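Local coordinates for protein putative monooxygenase (Fusobacterium nucleatum subsp. nucleatum, PDB 3MCS) that probably acts as a monooxygenase, its single chain joining two antibiotic biosynthesis monooxygenase domains of the dimeric alpha/beta-barrel clan, at residues 97-101 and 214-218; 107-113 and 204-208; 14-20 and 50-56; 112-116 and 168-174. One frame throughout, in Å; residues are numbered along the deposited sequence.

Contact 1: 97-101 and 214-218; sequences IDVQI and DYKKL
The side chain of Y215 overlaps that of V99, the CD2-CE2 flank of the ring lying along one methyl branch of the valine: CG1 of V99 is 3.6 Å from CD2 of Y215. The same side of the ring meets backbone as well, for the carbonyl O of V99 sits at the ring edge, in its plane, 3.5 Å from Y215 CE2. CG of Y215 lies opposite the backbone N (chi1 174°), which swings the ring toward V99; P6 touches both partners. The backbones pair antiparallel for a short way. I101 and K216 form a non-hydrogen-bonded pair, and N of K217 donates to O of Q100 over 3.1 Å at an N-H...O angle of 161°. The CA-H of K216 also points at O of Q100, while CA of I101 lies 3.5 Å from O of Y215. Q100 and I101 are a classic beta bulge, both facing L152. Here strand 91-104 turns a corner, and the C-terminal strand 214-216 pairs with it beyond the corner, where Y215 and A102 are also joined by a backbone bond. The side chain of Q100 bends at chi2 (-74°), which lays its amide across the extended K217 chain, with NE2 of Q100 3.8 Å from CD of K217; this is contact with the aliphatic stem alone. K216 goes to the face shared with I101 and its NZ makes a salt bridge with E139 on helix 127-143, the helix that also packs on I101.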
loop_
_atom_site.group_PDB
_atom_site.type_symbol
_atom_site.label_atom_id
_atom_site.label_comp_id
_atom_site.label_asym_id
_atom_site.label_seq_id
_atom_site.Cartn_x
_atom_site.Cartn_y
_atom_site.Cartn_z
ATOM N N ILE A 97 7.784 -5.883 -2.545
ATOM C CA ILE A 97 6.716 -6.797 -3.007
ATOM C C ILE A 97 6.671 -7.186 -4.485
ATOM O O ILE A 97 6.732 -6.342 -5.353
ATOM C CB ILE A 97 5.360 -6.143 -2.666
ATOM C CG1 ILE A 97 5.352 -5.720 -1.189
ATOM C CG2 ILE A 97 4.216 -7.082 -2.975
ATOM C CD1 ILE A 97 4.178 -4.916 -0.792
ATOM N N ASP A 98 6.564 -8.475 -4.778
ATOM C CA ASP A 98 6.401 -8.922 -6.160
ATOM C C ASP A 98 4.944 -8.656 -6.467
ATOM O O ASP A 98 4.058 -9.323 -5.910
ATOM C CB ASP A 98 6.735 -10.409 -6.351
ATOM C CG ASP A 98 8.246 -10.692 -6.480
ATOM O OD1 ASP A 98 9.049 -9.801 -6.882
ATOM O OD2 ASP A 98 8.635 -11.851 -6.215
ATOM N N VAL A 99 4.682 -7.677 -7.332
ATOM C CA VAL A 99 3.305 -7.290 -7.639
ATOM C C VAL A 99 2.575 -8.358 -8.447
ATOM O O VAL A 99 3.101 -8.816 -9.463
ATOM C CB VAL A 99 3.267 -5.983 -8.426
ATOM C CG1 VAL A 99 1.814 -5.571 -8.691
ATOM C CG2 VAL A 99 3.990 -4.918 -7.664
ATOM N N GLN A 100 1.399 -8.778 -7.982
ATOM C CA GLN A 100 0.586 -9.773 -8.713
ATOM C C GLN A 100 -0.478 -9.039 -9.486
ATOM O O GLN A 100 -0.697 -9.322 -10.672
ATOM C CB GLN A 100 -0.056 -10.775 -7.776
ATOM C CG GLN A 100 0.948 -11.709 -7.140
ATOM C CD GLN A 100 1.497 -12.772 -8.095
ATOM O OE1 GLN A 100 0.874 -13.117 -9.109
ATOM N NE2 GLN A 100 2.657 -13.313 -7.753
ATOM N N ILE A 101 -1.159 -8.128 -8.790
ATOM C CA ILE A 101 -2.143 -7.246 -9.373
ATOM C C ILE A 101 -1.969 -5.836 -8.811
ATOM O O ILE A 101 -1.822 -5.646 -7.602
ATOM C CB ILE A 101 -3.561 -7.672 -9.070
ATOM C CG1 ILE A 101 -3.802 -9.105 -9.524
ATOM C CG2 ILE A 101 -4.508 -6.724 -9.777
ATOM C CD1 ILE A 101 -5.213 -9.554 -9.305
ATOM N N ASP A 214 -2.854 -0.617 -14.597
ATOM C CA ASP A 214 -3.577 -1.864 -14.849
ATOM C C ASP A 214 -2.581 -2.971 -15.164
ATOM O O ASP A 214 -2.354 -3.295 -16.321
ATOM C CB ASP A 214 -4.589 -1.696 -15.989
ATOM C CG ASP A 214 -5.510 -2.920 -16.145
ATOM O OD1 ASP A 214 -5.441 -3.827 -15.294
ATOM O OD2 ASP A 214 -6.302 -2.985 -17.109
ATOM N N TYR A 215 -2.012 -3.559 -14.119
ATOM C CA TYR A 215 -0.955 -4.563 -14.245
ATOM C C TYR A 215 -1.290 -5.914 -13.635
ATOM O O TYR A 215 -1.940 -6.001 -12.586
ATOM C CB TYR A 215 0.305 -4.031 -13.563
ATOM C CG TYR A 215 1.440 -5.017 -13.474
ATOM C CD1 TYR A 215 2.322 -5.190 -14.533
ATOM C CD2 TYR A 215 1.645 -5.769 -12.328
ATOM C CE1 TYR A 215 3.371 -6.110 -14.462
ATOM C CE2 TYR A 215 2.692 -6.678 -12.247
ATOM C CZ TYR A 215 3.545 -6.848 -13.315
ATOM O OH TYR A 215 4.582 -7.742 -13.222
ATOM N N LYS A 216 -0.816 -6.962 -14.299
ATOM C CA LYS A 216 -0.986 -8.339 -13.821
ATOM C C LYS A 216 0.237 -9.155 -14.222
ATOM O O LYS A 216 0.596 -9.188 -15.404
ATOM C CB LYS A 216 -2.256 -8.993 -14.385
ATOM C CG LYS A 216 -2.615 -10.338 -13.731
ATOM C CD LYS A 216 -3.985 -10.881 -14.202
ATOM C CE LYS A 216 -4.540 -11.952 -13.257
ATOM N NZ LYS A 216 -5.969 -12.366 -13.550
ATOM N N LYS A 217 0.871 -9.808 -13.246
ATOM C CA LYS A 217 2.039 -10.640 -13.522
ATOM C C LYS A 217 1.715 -11.761 -14.535
ATOM O O LYS A 217 1.113 -12.765 -14.177
ATOM C CB LYS A 217 2.587 -11.240 -12.225
ATOM C CG LYS A 217 3.936 -11.993 -12.387
ATOM C CD LYS A 217 4.435 -12.610 -11.060
ATOM C CE LYS A 217 5.861 -13.185 -11.184
ATOM N NZ LYS A 217 6.228 -14.125 -10.066
ATOM N N LEU A 218 2.108 -11.556 -15.793
ATOM C CA LEU A 218 1.905 -12.519 -16.898
ATOM C C LEU A 218 0.933 -13.668 -16.615
ATOM O O LEU A 218 1.314 -14.835 -16.639
ATOM C CB LEU A 218 3.258 -13.096 -17.323
#

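Contact 2: 107-113 and 204-208; sequences IEQNDNT and VLKIE
Q109 grips strand 204-208 with both ends of its amide. OE1 of Q109 accepts from N of I207 at 2.9 Å and an angle of 165°, the donor standing above the carbonyl plane; NE2 of Q109 gives a similarly straight bond, 3.2 Å long, to O of L205, which lies in the plane of the glutamine amide but is itself approached from above its own carbonyl plane. The chain of Q109 runs extended beyond CG (chi2 -171°), and its amide spans the two backbone groups that bracket K206. A weak third bond comes to OE1 from NZ of K206, whose firmer partner is E208, 2.8 Å from NZ to OE2 as a salt bridge. One water extends the polar seam, donating to O of I107 and O of I207 while accepting from N of Q109. Around this lies the packing. CG2 of I207 nestles among CB, CG2 and CD1 of I107, the closest being CD1 at 3.9 Å, and F45 touches both isoleucines. At the other end CG2 of V204 meets O of T113, a residue held by a bond from N of N110 to OG1 of T113 within a type I turn. L205 and K206 form a classic beta bulge facing A46. Loop 107-113 forms no strand; along this edge of strand 194-209 a side-chain amide and a water take up backbone groups in place of strand pairing, backed by the isoleucine packing.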
loop_
_atom_site.group_PDB
_atom_site.type_symbol
_atom_site.label_atom_id
_atom_site.label_comp_id
_atom_site.label_asym_id
_atom_site.label_seq_id
_atom_site.Cartn_x
_atom_site.Cartn_y
_atom_site.Cartn_z
ATOM N N ILE A 107 -6.364 9.436 -7.927
ATOM C CA ILE A 107 -6.979 9.835 -6.654
ATOM C C ILE A 107 -6.831 11.308 -6.313
ATOM O O ILE A 107 -5.719 11.813 -6.260
ATOM C CB ILE A 107 -6.372 9.055 -5.462
ATOM C CG1 ILE A 107 -6.703 7.557 -5.569
ATOM C CG2 ILE A 107 -6.885 9.645 -4.160
ATOM C CD1 ILE A 107 -5.839 6.675 -4.693
ATOM N N GLU A 108 -7.970 11.973 -6.105
ATOM C CA GLU A 108 -8.035 13.348 -5.621
ATOM C C GLU A 108 -8.503 13.203 -4.186
ATOM O O GLU A 108 -9.682 13.099 -3.920
ATOM C CB GLU A 108 -9.009 14.215 -6.438
ATOM C CG GLU A 108 -8.568 14.485 -7.878
ATOM C CD GLU A 108 -7.248 15.261 -7.984
ATOM O OE1 GLU A 108 -6.927 16.074 -7.093
ATOM O OE2 GLU A 108 -6.543 15.074 -8.993
ATOM N N GLN A 109 -7.566 13.193 -3.251
ATOM C CA GLN A 109 -7.913 12.931 -1.854
ATOM C C GLN A 109 -8.835 14.006 -1.303
ATOM O O GLN A 109 -8.745 15.156 -1.687
ATOM C CB GLN A 109 -6.655 12.759 -0.967
ATOM C CG GLN A 109 -6.193 13.975 -0.212
ATOM C CD GLN A 109 -4.840 13.772 0.454
ATOM O OE1 GLN A 109 -3.815 13.642 -0.231
ATOM N NE2 GLN A 109 -4.818 13.804 1.791
ATOM N N ASN A 110 -9.723 13.595 -0.411
ATOM C CA ASN A 110 -10.668 14.478 0.247
ATOM C C ASN A 110 -10.824 13.939 1.657
ATOM O O ASN A 110 -10.125 13.011 2.043
ATOM C CB ASN A 110 -11.988 14.493 -0.518
ATOM C CG ASN A 110 -12.597 13.100 -0.676
ATOM O OD1 ASN A 110 -12.778 12.384 0.287
ATOM N ND2 ASN A 110 -12.920 12.728 -1.897
ATOM N N ASP A 111 -11.754 14.486 2.423
ATOM C CA ASP A 111 -11.956 14.043 3.798
ATOM C C ASP A 111 -12.488 12.606 3.902
ATOM O O ASP A 111 -12.274 11.943 4.904
ATOM C CB ASP A 111 -12.904 15.004 4.522
ATOM C CG ASP A 111 -12.326 16.436 4.682
ATOM O OD1 ASP A 111 -11.148 16.596 5.078
ATOM O OD2 ASP A 111 -13.080 17.408 4.451
ATOM N N ASN A 112 -13.155 12.121 2.864
ATOM C CA ASN A 112 -13.708 10.768 2.854
ATOM C C ASN A 112 -12.812 9.629 2.343
ATOM O O ASN A 112 -13.200 8.464 2.461
ATOM C CB ASN A 112 -15.010 10.753 2.034
ATOM C CG ASN A 112 -16.206 11.303 2.811
ATOM O OD1 ASN A 112 -16.051 12.017 3.800
ATOM N ND2 ASN A 112 -17.408 10.958 2.362
ATOM N N THR A 113 -11.644 9.941 1.775
ATOM C CA THR A 113 -10.751 8.903 1.250
ATOM C C THR A 113 -10.389 7.919 2.389
ATOM O O THR A 113 -10.008 8.331 3.474
ATOM C CB THR A 113 -9.476 9.501 0.613
ATOM O OG1 THR A 113 -9.814 10.592 -0.243
ATOM C CG2 THR A 113 -8.735 8.474 -0.204
ATOM N N VAL A 204 -5.515 8.536 6.148
ATOM C CA VAL A 204 -4.813 9.123 5.005
ATOM C C VAL A 204 -4.071 10.437 5.332
ATOM O O VAL A 204 -4.600 11.296 5.993
ATOM C CB VAL A 204 -5.811 9.340 3.839
ATOM C CG1 VAL A 204 -5.225 10.204 2.785
ATOM C CG2 VAL A 204 -6.214 8.006 3.251
ATOM N N LEU A 205 -2.843 10.585 4.846
ATOM C CA LEU A 205 -2.030 11.788 5.088
ATOM C C LEU A 205 -1.842 12.590 3.791
ATOM O O LEU A 205 -2.225 13.738 3.721
ATOM C CB LEU A 205 -0.682 11.403 5.682
ATOM C CG LEU A 205 0.020 12.544 6.416
ATOM C CD1 LEU A 205 1.200 11.963 7.165
ATOM C CD2 LEU A 205 0.439 13.694 5.491
ATOM N N LYS A 206 -1.233 11.982 2.780
ATOM C CA LYS A 206 -1.117 12.609 1.472
ATOM C C LYS A 206 -0.995 11.525 0.412
ATOM O O LYS A 206 -0.197 10.609 0.570
ATOM C CB LYS A 206 0.075 13.572 1.399
ATOM C CG LYS A 206 0.038 14.540 0.194
ATOM C CD LYS A 206 -1.093 15.580 0.333
ATOM C CE LYS A 206 -1.305 16.454 -0.941
ATOM N NZ LYS A 206 -1.841 15.709 -2.155
ATOM N N ILE A 207 -1.813 11.623 -0.639
ATOM C CA ILE A 207 -1.793 10.701 -1.769
ATOM C C ILE A 207 -1.697 11.452 -3.095
ATOM O O ILE A 207 -2.455 12.391 -3.345
ATOM C CB ILE A 207 -3.080 9.855 -1.854
ATOM C CG1 ILE A 207 -3.224 8.948 -0.649
ATOM C CG2 ILE A 207 -3.082 9.018 -3.133
ATOM C CD1 ILE A 207 -4.484 8.192 -0.665
ATOM N N GLU A 208 -0.777 11.010 -3.942
ATOM C CA GLU A 208 -0.619 11.511 -5.321
ATOM C C GLU A 208 -0.268 10.318 -6.217
ATOM O O GLU A 208 0.578 9.488 -5.869
ATOM C CB GLU A 208 0.472 12.583 -5.439
ATOM C CG GLU A 208 0.121 13.922 -4.819
ATOM C CD GLU A 208 -0.996 14.645 -5.546
ATOM O OE1 GLU A 208 -1.246 14.331 -6.736
ATOM O OE2 GLU A 208 -1.623 15.530 -4.915
HETATM O O HOH W 1 -4.826 13.640 -4.385
#

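Contact 3: 14-20 and 50-56; sequences EVKKDKE and ERDKTTS
V15 and T54 meet by backbone and side chain together. N of V15 donates to O of T54 at 2.9 Å in an almost straight bond (178°), and CG2 of the valine lies 3.9 Å from CG2 of the threonine. The other branch of T54, OG1, set beside the backbone N (chi1 -61°), donates over 3.2 Å to OE2 of E20, coming from above the carboxylate plane. E14 pairs with T55 as an antiparallel non-hydrogen-bonded pair, its carboxylate lying across the aliphatic part of K53, with OE2 of E14 3.8 Å from CD of K53. This is the end of two neighbouring strands of the ferredoxin-like domain: 7-15 leaves here for helix 20-37, and residues 50-54 are the hairpin loop leading from strand 41-49 into 55-62. E20 opens that helix, just after K19 at the N-cap position. The carboxylates of E20 and E50 also come close, OE1 of E20 to OE2 of E50 3.6 Å, with planes 55° apart. Further out, E50 has a weak hydrogen bond to Q203, R51 is salt-bridged to D49, and Y23 of the helix packs on V15.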
loop_
_atom_site.group_PDB
_atom_site.type_symbol
_atom_site.label_atom_id
_atom_site.label_comp_id
_atom_site.label_asym_id
_atom_site.label_seq_id
_atom_site.Cartn_x
_atom_site.Cartn_y
_atom_site.Cartn_z
ATOM N N GLU A 14 7.835 3.960 13.414
ATOM C CA GLU A 14 7.177 4.554 14.563
ATOM C C GLU A 14 7.557 6.031 14.671
ATOM O O GLU A 14 8.740 6.379 14.582
ATOM C CB GLU A 14 7.578 3.800 15.818
ATOM C CG GLU A 14 6.913 4.292 17.058
ATOM C CD GLU A 14 7.239 3.462 18.244
ATOM O OE1 GLU A 14 7.721 2.322 18.044
ATOM O OE2 GLU A 14 7.004 3.947 19.367
ATOM N N VAL A 15 6.563 6.897 14.874
ATOM C CA VAL A 15 6.808 8.341 14.963
ATOM C C VAL A 15 7.062 8.757 16.412
ATOM O O VAL A 15 6.366 8.326 17.319
ATOM C CB VAL A 15 5.619 9.160 14.363
ATOM C CG1 VAL A 15 5.922 10.636 14.341
ATOM C CG2 VAL A 15 5.297 8.706 12.951
ATOM N N LYS A 16 8.073 9.590 16.625
ATOM C CA LYS A 16 8.358 10.089 17.960
ATOM C C LYS A 16 7.135 10.781 18.586
ATOM O O LYS A 16 6.317 11.411 17.888
ATOM C CB LYS A 16 9.534 11.074 17.955
ATOM C CG LYS A 16 10.895 10.444 17.750
ATOM C CD LYS A 16 12.032 11.414 18.086
ATOM C CE LYS A 16 13.390 10.760 17.862
ATOM N NZ LYS A 16 14.529 11.658 18.226
ATOM N N LYS A 17 7.045 10.683 19.912
ATOM C CA LYS A 17 5.929 11.254 20.659
ATOM C C LYS A 17 5.531 12.682 20.239
ATOM O O LYS A 17 4.413 12.911 19.747
ATOM C CB LYS A 17 6.241 11.245 22.172
ATOM N N ASP A 18 6.444 13.626 20.410
ATOM C CA ASP A 18 6.114 15.030 20.187
ATOM C C ASP A 18 6.521 15.578 18.813
ATOM O O ASP A 18 6.770 16.783 18.680
ATOM C CB ASP A 18 6.687 15.901 21.345
ATOM C CG ASP A 18 8.174 15.617 21.653
ATOM O OD1 ASP A 18 8.779 14.734 20.988
ATOM O OD2 ASP A 18 8.728 16.278 22.575
ATOM N N LYS A 19 6.529 14.716 17.791
ATOM C CA LYS A 19 6.942 15.132 16.442
ATOM C C LYS A 19 5.928 14.836 15.317
ATOM O O LYS A 19 6.264 14.827 14.135
ATOM C CB LYS A 19 8.301 14.498 16.095
ATOM C CG LYS A 19 9.481 14.852 17.035
ATOM C CD LYS A 19 9.865 16.315 16.946
ATOM C CE LYS A 19 11.239 16.576 17.567
ATOM N NZ LYS A 19 12.357 15.909 16.814
ATOM N N GLU A 20 4.670 14.654 15.675
ATOM C CA GLU A 20 3.662 14.400 14.659
ATOM C C GLU A 20 3.616 15.551 13.675
ATOM O O GLU A 20 3.546 15.324 12.490
ATOM C CB GLU A 20 2.280 14.155 15.285
ATOM C CG GLU A 20 2.270 12.999 16.320
ATOM C CD GLU A 20 0.873 12.518 16.692
ATOM O OE1 GLU A 20 -0.121 13.077 16.158
ATOM O OE2 GLU A 20 0.783 11.571 17.515
ATOM N N GLU A 50 -2.674 5.253 14.103
ATOM C CA GLU A 50 -2.487 5.907 15.407
ATOM C C GLU A 50 -2.808 5.048 16.642
ATOM O O GLU A 50 -2.673 5.515 17.783
ATOM C CB GLU A 50 -3.267 7.231 15.453
ATOM C CG GLU A 50 -2.802 8.222 14.382
ATOM C CD GLU A 50 -3.006 9.698 14.758
ATOM O OE1 GLU A 50 -4.130 10.087 15.184
ATOM O OE2 GLU A 50 -2.017 10.473 14.592
ATOM N N ARG A 51 -3.188 3.792 16.426
ATOM C CA ARG A 51 -3.459 2.883 17.524
ATOM C C ARG A 51 -2.173 2.580 18.297
ATOM O O ARG A 51 -1.135 2.375 17.695
ATOM C CB ARG A 51 -4.039 1.584 16.994
ATOM C CG ARG A 51 -5.407 1.722 16.358
ATOM C CD ARG A 51 -5.866 0.391 15.789
ATOM N NE ARG A 51 -5.010 -0.051 14.679
ATOM C CZ ARG A 51 -5.065 -1.257 14.120
ATOM N NH1 ARG A 51 -5.929 -2.164 14.557
ATOM N NH2 ARG A 51 -4.233 -1.575 13.132
ATOM N N ASP A 52 -2.245 2.558 19.624
ATOM C CA ASP A 52 -1.079 2.275 20.491
ATOM C C ASP A 52 0.058 3.303 20.384
ATOM O O ASP A 52 0.298 4.093 21.302
ATOM C CB ASP A 52 -0.508 0.862 20.225
ATOM C CG ASP A 52 -1.533 -0.227 20.420
ATOM O OD1 ASP A 52 -2.572 0.033 21.075
ATOM O OD2 ASP A 52 -1.297 -1.348 19.921
ATOM N N LYS A 53 0.765 3.253 19.263
ATOM C CA LYS A 53 1.907 4.109 19.004
ATOM C C LYS A 53 1.784 4.517 17.557
ATOM O O LYS A 53 1.634 3.653 16.695
ATOM C CB LYS A 53 3.208 3.315 19.217
ATOM C CG LYS A 53 3.341 2.641 20.645
ATOM C CD LYS A 53 4.461 1.544 20.772
ATOM C CE LYS A 53 4.232 0.254 19.887
ATOM N NZ LYS A 53 3.024 -0.599 20.218
ATOM N N THR A 54 1.833 5.814 17.275
ATOM C CA THR A 54 1.683 6.310 15.916
ATOM C C THR A 54 2.706 5.693 14.957
ATOM O O THR A 54 3.905 5.848 15.162
ATOM C CB THR A 54 1.831 7.840 15.891
ATOM O OG1 THR A 54 0.809 8.428 16.704
ATOM C CG2 THR A 54 1.732 8.380 14.448
ATOM N N THR A 55 2.229 5.011 13.918
ATOM C CA THR A 55 3.095 4.396 12.911
ATOM C C THR A 55 2.894 5.012 11.529
ATOM O O THR A 55 1.769 5.148 11.064
ATOM C CB THR A 55 2.820 2.875 12.773
ATOM O OG1 THR A 55 3.110 2.203 14.000
ATOM C CG2 THR A 55 3.667 2.269 11.657
ATOM N N SER A 56 3.975 5.376 10.867
ATOM C CA SER A 56 3.898 5.887 9.502
ATOM C C SER A 56 3.908 4.753 8.472
ATOM O O SER A 56 4.667 3.804 8.595
ATOM C CB SER A 56 5.102 6.776 9.222
ATOM O OG SER A 56 5.237 7.065 7.834
#

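Contact 4: 112-116 and 168-174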
loop_
_atom_site.group_PDB
_atom_site.type_symbol
_atom_site.label_atom_id
_atom_site.label_comp_id
_atom_site.label_asym_id
_atom_site.label_seq_id
_atom_site.Cartn_x
_atom_site.Cartn_y
_atom_site.Cartn_z
ATOM N N ASN A 112 -13.155 12.121 2.864
ATOM C CA ASN A 112 -13.708 10.768 2.854
ATOM C C ASN A 112 -12.812 9.629 2.343
ATOM O O ASN A 112 -13.200 8.464 2.461
ATOM C CB ASN A 112 -15.010 10.753 2.034
ATOM C CG ASN A 112 -16.206 11.303 2.811
ATOM O OD1 ASN A 112 -16.051 12.017 3.800
ATOM N ND2 ASN A 112 -17.408 10.958 2.362
ATOM N N THR A 113 -11.644 9.941 1.775
ATOM C CA THR A 113 -10.751 8.903 1.250
ATOM C C THR A 113 -10.389 7.919 2.389
ATOM O O THR A 113 -10.008 8.331 3.474
ATOM C CB THR A 113 -9.476 9.501 0.613
ATOM O OG1 THR A 113 -9.814 10.592 -0.243
ATOM C CG2 THR A 113 -8.735 8.474 -0.204
ATOM N N PHE A 114 -10.523 6.620 2.128
ATOM C CA PHE A 114 -10.319 5.585 3.131
ATOM C C PHE A 114 -9.343 4.513 2.637
ATOM O O PHE A 114 -9.614 3.841 1.648
ATOM C CB PHE A 114 -11.668 4.968 3.440
ATOM C CG PHE A 114 -11.674 4.026 4.607
ATOM C CD1 PHE A 114 -11.855 4.507 5.898
ATOM C CD2 PHE A 114 -11.553 2.655 4.411
ATOM C CE1 PHE A 114 -11.892 3.631 6.975
ATOM C CE2 PHE A 114 -11.578 1.783 5.471
ATOM C CZ PHE A 114 -11.753 2.267 6.756
ATOM N N ALA A 115 -8.233 4.352 3.358
ATOM C CA ALA A 115 -7.185 3.425 3.006
ATOM C C ALA A 115 -7.049 2.295 4.035
ATOM O O ALA A 115 -7.209 2.519 5.231
ATOM C CB ALA A 115 -5.886 4.185 2.892
ATOM N N VAL A 116 -6.749 1.085 3.553
ATOM C CA VAL A 116 -6.572 -0.100 4.394
ATOM C C VAL A 116 -5.363 -0.874 3.927
ATOM O O VAL A 116 -5.098 -0.909 2.725
ATOM C CB VAL A 116 -7.751 -1.041 4.294
ATOM C CG1 VAL A 116 -7.615 -2.135 5.308
ATOM C CG2 VAL A 116 -9.043 -0.285 4.529
ATOM N N TYR A 168 -10.412 3.420 -1.042
ATOM C CA TYR A 168 -11.835 3.543 -1.368
ATOM C C TYR A 168 -12.277 5.009 -1.347
ATOM O O TYR A 168 -11.652 5.847 -0.682
ATOM C CB TYR A 168 -12.674 2.720 -0.389
ATOM C CG TYR A 168 -12.411 1.230 -0.462
ATOM C CD1 TYR A 168 -11.343 0.663 0.209
ATOM C CD2 TYR A 168 -13.226 0.386 -1.211
ATOM C CE1 TYR A 168 -11.065 -0.682 0.126
ATOM C CE2 TYR A 168 -12.963 -0.987 -1.293
ATOM C CZ TYR A 168 -11.870 -1.511 -0.621
ATOM O OH TYR A 168 -11.597 -2.872 -0.678
ATOM N N LYS A 169 -13.352 5.333 -2.068
ATOM C CA LYS A 169 -13.801 6.744 -2.150
ATOM C C LYS A 169 -14.313 7.234 -0.788
ATOM O O LYS A 169 -14.149 8.425 -0.433
ATOM C CB LYS A 169 -14.845 6.983 -3.271
ATOM C CG LYS A 169 -16.295 6.654 -2.929
ATOM C CD LYS A 169 -17.271 6.841 -4.107
ATOM C CE LYS A 169 -18.691 6.409 -3.671
ATOM N NZ LYS A 169 -19.656 6.268 -4.774
ATOM N N ASP A 170 -14.921 6.309 -0.040
ATOM C CA ASP A 170 -15.466 6.596 1.276
ATOM C C ASP A 170 -15.613 5.324 2.097
ATOM O O ASP A 170 -15.581 4.200 1.579
ATOM C CB ASP A 170 -16.795 7.364 1.179
ATOM C CG ASP A 170 -17.851 6.635 0.384
ATOM O OD1 ASP A 170 -17.789 5.389 0.283
ATOM O OD2 ASP A 170 -18.765 7.307 -0.130
ATOM N N ILE A 171 -15.773 5.521 3.397
ATOM C CA ILE A 171 -15.832 4.432 4.352
ATOM C C ILE A 171 -16.977 3.464 4.086
ATOM O O ILE A 171 -16.830 2.261 4.302
ATOM C CB ILE A 171 -15.871 5.004 5.782
ATOM C CG1 ILE A 171 -15.615 3.898 6.818
ATOM C CG2 ILE A 171 -17.188 5.777 6.010
ATOM C CD1 ILE A 171 -15.222 4.457 8.195
ATOM N N ASP A 172 -18.089 3.964 3.565
ATOM C CA ASP A 172 -19.214 3.091 3.251
ATOM C C ASP A 172 -18.826 2.099 2.149
ATOM O O ASP A 172 -19.165 0.922 2.226
ATOM C CB ASP A 172 -20.468 3.882 2.838
ATOM C CG ASP A 172 -20.857 4.933 3.867
ATOM O OD1 ASP A 172 -20.207 6.023 3.902
ATOM O OD2 ASP A 172 -21.812 4.662 4.635
ATOM N N SER A 173 -18.103 2.574 1.141
ATOM C CA SER A 173 -17.693 1.718 0.030
ATOM C C SER A 173 -16.910 0.509 0.532
ATOM O O SER A 173 -17.121 -0.613 0.086
ATOM C CB SER A 173 -16.852 2.512 -0.977
ATOM O OG SER A 173 -17.595 3.563 -1.576
ATOM N N TYR A 174 -16.008 0.755 1.471
ATOM C CA TYR A 174 -15.201 -0.296 2.074
ATOM C C TYR A 174 -16.044 -1.274 2.890
ATOM O O TYR A 174 -15.856 -2.483 2.801
ATOM C CB TYR A 174 -14.116 0.317 2.955
ATOM C CG TYR A 174 -13.437 -0.680 3.849
ATOM C CD1 TYR A 174 -12.555 -1.607 3.338
ATOM C CD2 TYR A 174 -13.688 -0.700 5.205
ATOM C CE1 TYR A 174 -11.937 -2.532 4.153
ATOM C CE2 TYR A 174 -13.079 -1.624 6.029
ATOM C CZ TYR A 174 -12.209 -2.534 5.497
ATOM O OH TYR A 174 -11.612 -3.444 6.321
#
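F114 leaves its strand with CG anti to the backbone N (chi1 -171°), and its CB starts over the turn into the helix, 4.1 Å from N of I171. Both ring partners come from the same side of the ring plane. Along the CD1-CE1 flank CG1 of I171 stands over the face, a CH-pi contact 4.1 Å from the centroid, and CD1 of I171 comes to 3.6 Å from CE1 of F114. Along the CD2-CE2 flank CD2 meets CB of Y174 and CE2 lies against CD2 of the tyrosine, with CZ of F114 3.9 Å from CD2 of Y174. The two rings are oblique, their planes 35° apart and centroids 5.0 Å apart. V116 completes the row, its CG2 over a face of the Y174 ring and 4.0 Å from the centroid. The backbones under this cluster form an antiparallel hydrogen-bonded pair, N of F114 to O of Y168 and N of Y168 to O of F114, the latter 2.8 Å. Just beyond, D170 holds the N-cap position: its OD1 accepts from N and OG of S173, which reach it from opposite faces of the carboxylate plane, while the side chains of N112 and D170 lie side by side, pointing the same way. In this strand-to-helix junction of the second ferredoxin-like half, strand 114-122 receives the first turn of helix 171-178 on the face carrying F114 and V116, between strands 161-168 and 194-209; from the latter E201 touches F114, and R199 donates through NH1 to OH of Y174.

All four contacts are partly buried and join the same antiparallel sheet. Contact 3 is outermost, its centre about 19 Å from that of the chain against 13 to 14 Å for the others. Contacts 2 and 4 share N112 and T113, and V204 of one packs on A115 of the other; a single turn leads from the side-chain-bridged loop to the paired strand. Contact 4 is the one carried by aromatic packing, strand against helix. Contacts 1 and 3 lie on opposite sides of the chain's centre, each with one backbone hydrogen bond across its segments and lysines nearby; contact 1 adds a valine-tyrosine overlap, contact 3 a threonine-carboxylate bond. Contact 3 lies in the N-terminal domain, contact 4 in the C-terminal one.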